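Immunoreactive 84kD antigen PG93 (Porphyromonas gingivalis, PDB 5M11) serves as an essential surface component of the type-IX secretion system, and carries bound calcium and zinc ions. Local coordinates at residues G479-N484 and L498-R503; Q168-K173 and W184-L189. One frame throughout, in Å; residues are numbered along the deposited sequence.

Interaction 1 of 2, residues G479-N484 and L498-R503. With CA (calcium ion), chain B.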
loop_
_atom_site.group_PDB
_atom_site.type_symbol
_atom_site.label_atom_id
_atom_site.label_comp_id
_atom_site.label_asym_id
_atom_site.label_seq_id
_atom_site.Cartn_x
_atom_site.Cartn_y
_atom_site.Cartn_z
ATOM N N GLY A 479 31.009 -9.083 14.478
ATOM C CA GLY A 479 30.163 -9.298 15.651
ATOM C C GLY A 479 29.568 -8.072 16.310
ATOM O O GLY A 479 28.718 -8.210 17.194
ATOM N N ASP A 480 30.016 -6.866 15.904
ATOM C CA ASP A 480 29.500 -5.594 16.419
ATOM C C ASP A 480 28.004 -5.491 16.135
ATOM O O ASP A 480 27.546 -5.933 15.073
ATOM C CB ASP A 480 30.241 -4.406 15.772
ATOM C CG ASP A 480 31.659 -4.177 16.246
ATOM O OD1 ASP A 480 32.295 -5.148 16.724
ATOM O OD2 ASP A 480 32.149 -3.036 16.103
ATOM N N LYS A 481 27.240 -4.940 17.083
ATOM C CA LYS A 481 25.796 -4.806 16.913
ATOM C C LYS A 481 25.438 -3.349 16.965
ATOM O O LYS A 481 25.797 -2.669 17.926
ATOM C CB LYS A 481 25.032 -5.623 17.974
ATOM C CG LYS A 481 25.239 -7.126 17.822
ATOM C CD LYS A 481 25.206 -7.857 19.142
ATOM C CE LYS A 481 25.523 -9.329 18.982
ATOM N NZ LYS A 481 26.983 -9.597 19.028
ATOM N N TRP A 482 24.790 -2.850 15.900
ATOM C CA TRP A 482 24.344 -1.454 15.791
ATOM C C TRP A 482 22.862 -1.417 15.986
ATOM O O TRP A 482 22.142 -2.165 15.319
ATOM C CB TRP A 482 24.727 -0.813 14.433
ATOM C CG TRP A 482 26.206 -0.679 14.170
ATOM C CD1 TRP A 482 27.156 -1.641 14.333
ATOM C CD2 TRP A 482 26.880 0.452 13.587
ATOM N NE1 TRP A 482 28.393 -1.151 13.976
ATOM C CE2 TRP A 482 28.248 0.116 13.481
ATOM C CE3 TRP A 482 26.466 1.729 13.171
ATOM C CZ2 TRP A 482 29.202 1.003 12.982
ATOM C CZ3 TRP A 482 27.409 2.604 12.671
ATOM C CH2 TRP A 482 28.764 2.245 12.590
ATOM N N VAL A 483 22.398 -0.603 16.939
ATOM C CA VAL A 483 20.963 -0.432 17.197
ATOM C C VAL A 483 20.661 1.067 17.209
ATOM O O VAL A 483 21.295 1.778 17.976
ATOM C CB VAL A 483 20.426 -1.131 18.494
ATOM C CG1 VAL A 483 18.934 -1.394 18.384
ATOM C CG2 VAL A 483 21.146 -2.440 18.793
ATOM N N ASN A 484 19.706 1.540 16.374
ATOM C CA ASN A 484 19.271 2.948 16.350
ATOM C C ASN A 484 18.287 3.237 17.502
ATOM O O ASN A 484 17.615 2.323 17.964
ATOM C CB ASN A 484 18.662 3.371 14.988
ATOM C CG ASN A 484 17.528 2.537 14.420
ATOM O OD1 ASN A 484 17.685 1.374 14.037
ATOM N ND2 ASN A 484 16.407 3.176 14.169
ATOM N N LEU A 498 23.582 2.885 19.201
ATOM C CA LEU A 498 24.415 2.141 20.129
ATOM C C LEU A 498 25.115 0.988 19.379
ATOM O O LEU A 498 24.458 0.135 18.760
ATOM C CB LEU A 498 23.607 1.634 21.341
ATOM C CG LEU A 498 24.223 0.494 22.153
ATOM C CD1 LEU A 498 25.252 0.998 23.160
ATOM C CD2 LEU A 498 23.160 -0.292 22.835
ATOM N N ILE A 499 26.452 0.996 19.415
ATOM C CA ILE A 499 27.287 -0.062 18.844
ATOM C C ILE A 499 27.816 -0.838 20.039
ATOM O O ILE A 499 28.282 -0.207 20.987
ATOM C CB ILE A 499 28.429 0.483 17.926
ATOM C CG1 ILE A 499 27.912 1.478 16.874
ATOM C CG2 ILE A 499 29.262 -0.637 17.281
ATOM C CD1 ILE A 499 28.249 2.900 17.201
ATOM N N PHE A 500 27.699 -2.177 20.037
ATOM C CA PHE A 500 28.216 -2.975 21.148
ATOM C C PHE A 500 28.610 -4.391 20.725
ATOM O O PHE A 500 28.052 -4.929 19.762
ATOM C CB PHE A 500 27.214 -3.034 22.304
ATOM C CG PHE A 500 25.942 -3.765 21.995
ATOM C CD1 PHE A 500 25.772 -5.089 22.382
ATOM C CD2 PHE A 500 24.891 -3.120 21.352
ATOM C CE1 PHE A 500 24.588 -5.769 22.098
ATOM C CE2 PHE A 500 23.713 -3.801 21.063
ATOM C CZ PHE A 500 23.573 -5.125 21.433
ATOM N N ASN A 501 29.573 -4.988 21.464
ATOM C CA ASN A 501 30.058 -6.347 21.248
ATOM C C ASN A 501 30.125 -7.084 22.575
ATOM O O ASN A 501 30.922 -6.748 23.446
ATOM C CB ASN A 501 31.414 -6.366 20.541
ATOM C CG ASN A 501 31.674 -7.654 19.808
ATOM O OD1 ASN A 501 31.797 -8.731 20.402
ATOM N ND2 ASN A 501 31.772 -7.566 18.495
ATOM N N ASP A 502 29.250 -8.086 22.720
ATOM C CA ASP A 502 29.080 -8.966 23.877
ATOM C C ASP A 502 30.343 -9.797 24.201
ATOM O O ASP A 502 30.430 -10.359 25.293
ATOM C CB ASP A 502 27.910 -9.916 23.594
ATOM C CG ASP A 502 28.179 -10.858 22.436
ATOM O OD1 ASP A 502 28.432 -10.356 21.301
ATOM O OD2 ASP A 502 28.170 -12.096 22.663
ATOM N N ARG A 503 31.280 -9.911 23.221
ATOM C CA ARG A 503 32.567 -10.631 23.265
ATOM C C ARG A 503 32.376 -12.132 23.625
ATOM O O ARG A 503 33.105 -12.675 24.467
ATOM C CB ARG A 503 33.588 -9.937 24.225
ATOM C CG ARG A 503 33.976 -8.495 23.857
ATOM C CD ARG A 503 34.691 -8.403 22.523
ATOM N NE ARG A 503 35.298 -7.090 22.297
ATOM C CZ ARG A 503 35.384 -6.492 21.110
ATOM N NH1 ARG A 503 34.878 -7.070 20.026
ATOM N NH2 ARG A 503 35.972 -5.307 21.000
HETATM CA CA CA B . 30.414 -10.381 27.683
#
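Lys481 lies across the ring of Phe500 and carries its ammonium group on to Asp502. Its CB sits over one face of that ring, 3.9 Å from the centroid and displaced toward the rim, a CH-pi contact, while CD passes 3.7 Å from CE1 of Phe500. The chain bends at chi2 (148°) and again at chi4 (87°), which brings NZ to 2.8 Å from OD1 of Asp502 in a salt bridge that reaches the carboxylate from above its plane. NZ also donates to the carbonyl oxygen of Gly479, in the carbonyl plane, and makes a cation-pi contact with Trp436, so several partners hold the buried charge. Val483 meets the same phenylalanine differently: its CG2 lies at the ring edge, in plane, beside CE2. On the other face of the sheet Trp482 and Ile499 run side by side, pointing the same way, with CG1 of Ile499 over the five-membered ring, 3.6 Å from its centroid, and CG2 near NE1. Where the paired strands end, ND2 of Asn501 donates to OD1 of Asp480 at 3.0 Å on the anti side of the carboxylate, somewhat out of its plane, which stands 77° from that of the amide. OD1 of Asn501 in turn accepts from the backbone N of Arg503, forming an Asx turn just after the strand. Backbone bonds in both directions join Lys481 with Phe500 and Val483 with Leu498. The Asp502 carbonyl oxygen binds the calcium ion at 2.4 Å, and Thr505, Thr508, Asp511 and Asp512 supply further ligands. The contact is thus an antiparallel beta hairpin formed by the two middle strands of a four-stranded sheet, consistent with a beta-propeller blade, with a loop calcium site at the end of its second strand.

Interaction 2 of 2, residues Q168-K173 and W184-L189; sequences QLFIGK and WTALSL
Trp184 brings the six-membered part of its indole up to the backbone at Gly172, which has no side chain, with CE3 3.5 Å from the Gly172 N and 3.7 Å from CB of Phe170. The indole NE1 is bonded to the carbonyl oxygen of Leu178, in the loop between the strands. Phe170 and Ala186 share a face of the sheet, CE1 of Phe170 lying 3.7 Å from CB of Ala186. On the face that bears Leu169, Ile171 and Leu187, the side chain of Ile171 runs beside that of Thr185, pointing the same way. Leu187, with CG beside its own backbone N (chi1 -69°), sets CD1 4.0 Å from CD2 of Leu169 and CD2 near CG2 of Ile171. Leu169 CD2 also touches CD2 of Leu189, and Phe208 of strand 205-210 packs on both leucines. Ile171 and Thr185 exchange two backbone bonds, and Leu187 N adds a straight one of 2.7 Å to Leu169 O. The hydrogen bonds between the two segments thus all come from the main chain, while the side chains add apolar packing; the indole N-H is used within the connecting loop.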
loop_
_atom_site.group_PDB
_atom_site.type_symbol
_atom_site.label_atom_id
_atom_site.label_comp_id
_atom_site.label_asym_id
_atom_site.label_seq_id
_atom_site.Cartn_x
_atom_site.Cartn_y
_atom_site.Cartn_z
ATOM N N GLN A 168 -33.036 18.337 5.608
ATOM C CA GLN A 168 -34.129 18.873 4.830
ATOM C C GLN A 168 -34.303 18.105 3.527
ATOM O O GLN A 168 -33.320 17.765 2.862
ATOM C CB GLN A 168 -33.857 20.339 4.527
ATOM C CG GLN A 168 -34.458 21.299 5.517
ATOM C CD GLN A 168 -34.191 22.729 5.118
ATOM O OE1 GLN A 168 -33.113 23.081 4.617
ATOM N NE2 GLN A 168 -35.156 23.595 5.374
ATOM N N LEU A 169 -35.540 17.869 3.132
ATOM C CA LEU A 169 -35.743 17.222 1.853
ATOM C C LEU A 169 -36.122 18.292 0.802
ATOM O O LEU A 169 -37.059 19.067 1.024
ATOM C CB LEU A 169 -36.804 16.117 1.971
ATOM C CG LEU A 169 -36.988 15.231 0.753
ATOM C CD1 LEU A 169 -35.729 14.444 0.454
ATOM C CD2 LEU A 169 -38.163 14.295 0.935
ATOM N N PHE A 170 -35.364 18.364 -0.319
ATOM C CA PHE A 170 -35.638 19.312 -1.410
ATOM C C PHE A 170 -36.049 18.587 -2.673
ATOM O O PHE A 170 -35.538 17.498 -2.928
ATOM C CB PHE A 170 -34.419 20.200 -1.716
ATOM C CG PHE A 170 -33.950 21.031 -0.554
ATOM C CD1 PHE A 170 -34.564 22.233 -0.248
ATOM C CD2 PHE A 170 -32.897 20.597 0.250
ATOM C CE1 PHE A 170 -34.129 22.998 0.835
ATOM C CE2 PHE A 170 -32.460 21.364 1.329
ATOM C CZ PHE A 170 -33.068 22.565 1.609
ATOM N N ILE A 171 -36.993 19.177 -3.441
ATOM C CA ILE A 171 -37.428 18.681 -4.756
ATOM C C ILE A 171 -37.099 19.753 -5.801
ATOM O O ILE A 171 -37.269 20.950 -5.533
ATOM C CB ILE A 171 -38.906 18.253 -4.806
ATOM C CG1 ILE A 171 -39.236 17.504 -6.102
ATOM C CG2 ILE A 171 -39.866 19.413 -4.549
ATOM C CD1 ILE A 171 -40.190 16.299 -5.894
ATOM N N GLY A 172 -36.595 19.333 -6.949
ATOM C CA GLY A 172 -36.268 20.269 -8.006
ATOM C C GLY A 172 -36.372 19.631 -9.360
ATOM O O GLY A 172 -36.099 18.435 -9.476
ATOM N N LYS A 173 -36.757 20.415 -10.393
ATOM C CA LYS A 173 -36.868 19.887 -11.759
ATOM C C LYS A 173 -35.577 20.093 -12.471
ATOM O O LYS A 173 -35.070 21.214 -12.532
ATOM C CB LYS A 173 -38.035 20.501 -12.556
ATOM C CG LYS A 173 -39.366 19.884 -12.147
ATOM C CD LYS A 173 -40.277 19.568 -13.326
ATOM C CE LYS A 173 -41.529 18.822 -12.898
ATOM N NZ LYS A 173 -42.312 19.533 -11.853
ATOM N N TRP A 184 -34.982 24.966 -6.082
ATOM C CA TRP A 184 -35.421 23.821 -5.277
ATOM C C TRP A 184 -36.550 24.245 -4.337
ATOM O O TRP A 184 -36.595 25.394 -3.902
ATOM C CB TRP A 184 -34.265 23.247 -4.453
ATOM C CG TRP A 184 -33.125 22.701 -5.252
ATOM C CD1 TRP A 184 -32.028 23.386 -5.692
ATOM C CD2 TRP A 184 -32.875 21.318 -5.542
ATOM N NE1 TRP A 184 -31.148 22.523 -6.310
ATOM C CE2 TRP A 184 -31.645 21.249 -6.231
ATOM C CE3 TRP A 184 -33.605 20.136 -5.338
ATOM C CZ2 TRP A 184 -31.134 20.050 -6.722
ATOM C CZ3 TRP A 184 -33.090 18.947 -5.814
ATOM C CH2 TRP A 184 -31.871 18.912 -6.504
ATOM N N THR A 185 -37.438 23.298 -4.004
ATOM C CA THR A 185 -38.566 23.472 -3.084
ATOM C C THR A 185 -38.372 22.570 -1.874
ATOM O O THR A 185 -38.308 21.336 -2.037
ATOM C CB THR A 185 -39.900 23.130 -3.788
ATOM O OG1 THR A 185 -39.914 23.657 -5.119
ATOM C CG2 THR A 185 -41.132 23.584 -2.992
ATOM N N ALA A 186 -38.289 23.172 -0.672
ATOM C CA ALA A 186 -38.155 22.419 0.577
ATOM C C ALA A 186 -39.488 21.726 0.911
ATOM O O ALA A 186 -40.539 22.356 0.857
ATOM C CB ALA A 186 -37.717 23.340 1.702
ATOM N N LEU A 187 -39.447 20.418 1.192
ATOM C CA LEU A 187 -40.622 19.573 1.473
ATOM C C LEU A 187 -40.847 19.281 2.967
ATOM O O LEU A 187 -39.996 18.651 3.614
ATOM C CB LEU A 187 -40.471 18.227 0.745
ATOM C CG LEU A 187 -40.572 18.223 -0.756
ATOM C CD1 LEU A 187 -40.245 16.826 -1.302
ATOM C CD2 LEU A 187 -41.956 18.690 -1.214
ATOM N N SER A 188 -42.023 19.682 3.488
ATOM C CA SER A 188 -42.425 19.410 4.872
ATOM C C SER A 188 -43.191 18.097 4.926
ATOM O O SER A 188 -44.329 18.024 4.455
ATOM C CB SER A 188 -43.261 20.550 5.437
ATOM O OG SER A 188 -42.407 21.498 6.053
ATOM N N LEU A 189 -42.542 17.040 5.431
ATOM C CA LEU A 189 -43.131 15.699 5.497
ATOM C C LEU A 189 -43.349 15.261 6.944
ATOM O O LEU A 189 -42.551 15.575 7.829
ATOM C CB LEU A 189 -42.223 14.690 4.758
ATOM C CG LEU A 189 -42.575 14.302 3.323
ATOM C CD1 LEU A 189 -43.021 15.501 2.458
ATOM C CD2 LEU A 189 -41.435 13.594 2.665
#

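From the N terminus, interaction 2 comes first: 168-173 and 184-189 close a loop of ten residues and join the last two strands of the four-stranded sheet that begins at 150-155. The chain then runs through six further four-stranded sheets before interaction 1, where 479-484 and 498-503 close a loop of thirteen residues and pair the two middle strands of the sheet spanning 469-517. The closures follow in series, neither nested nor crossed. The centres of interactions 1 and 2 lie about 72 Å apart, on opposite sides of the chain's centre. Each contact ties a hairpin within its own sheet, one at the protein surface and the other buried beside a calcium site.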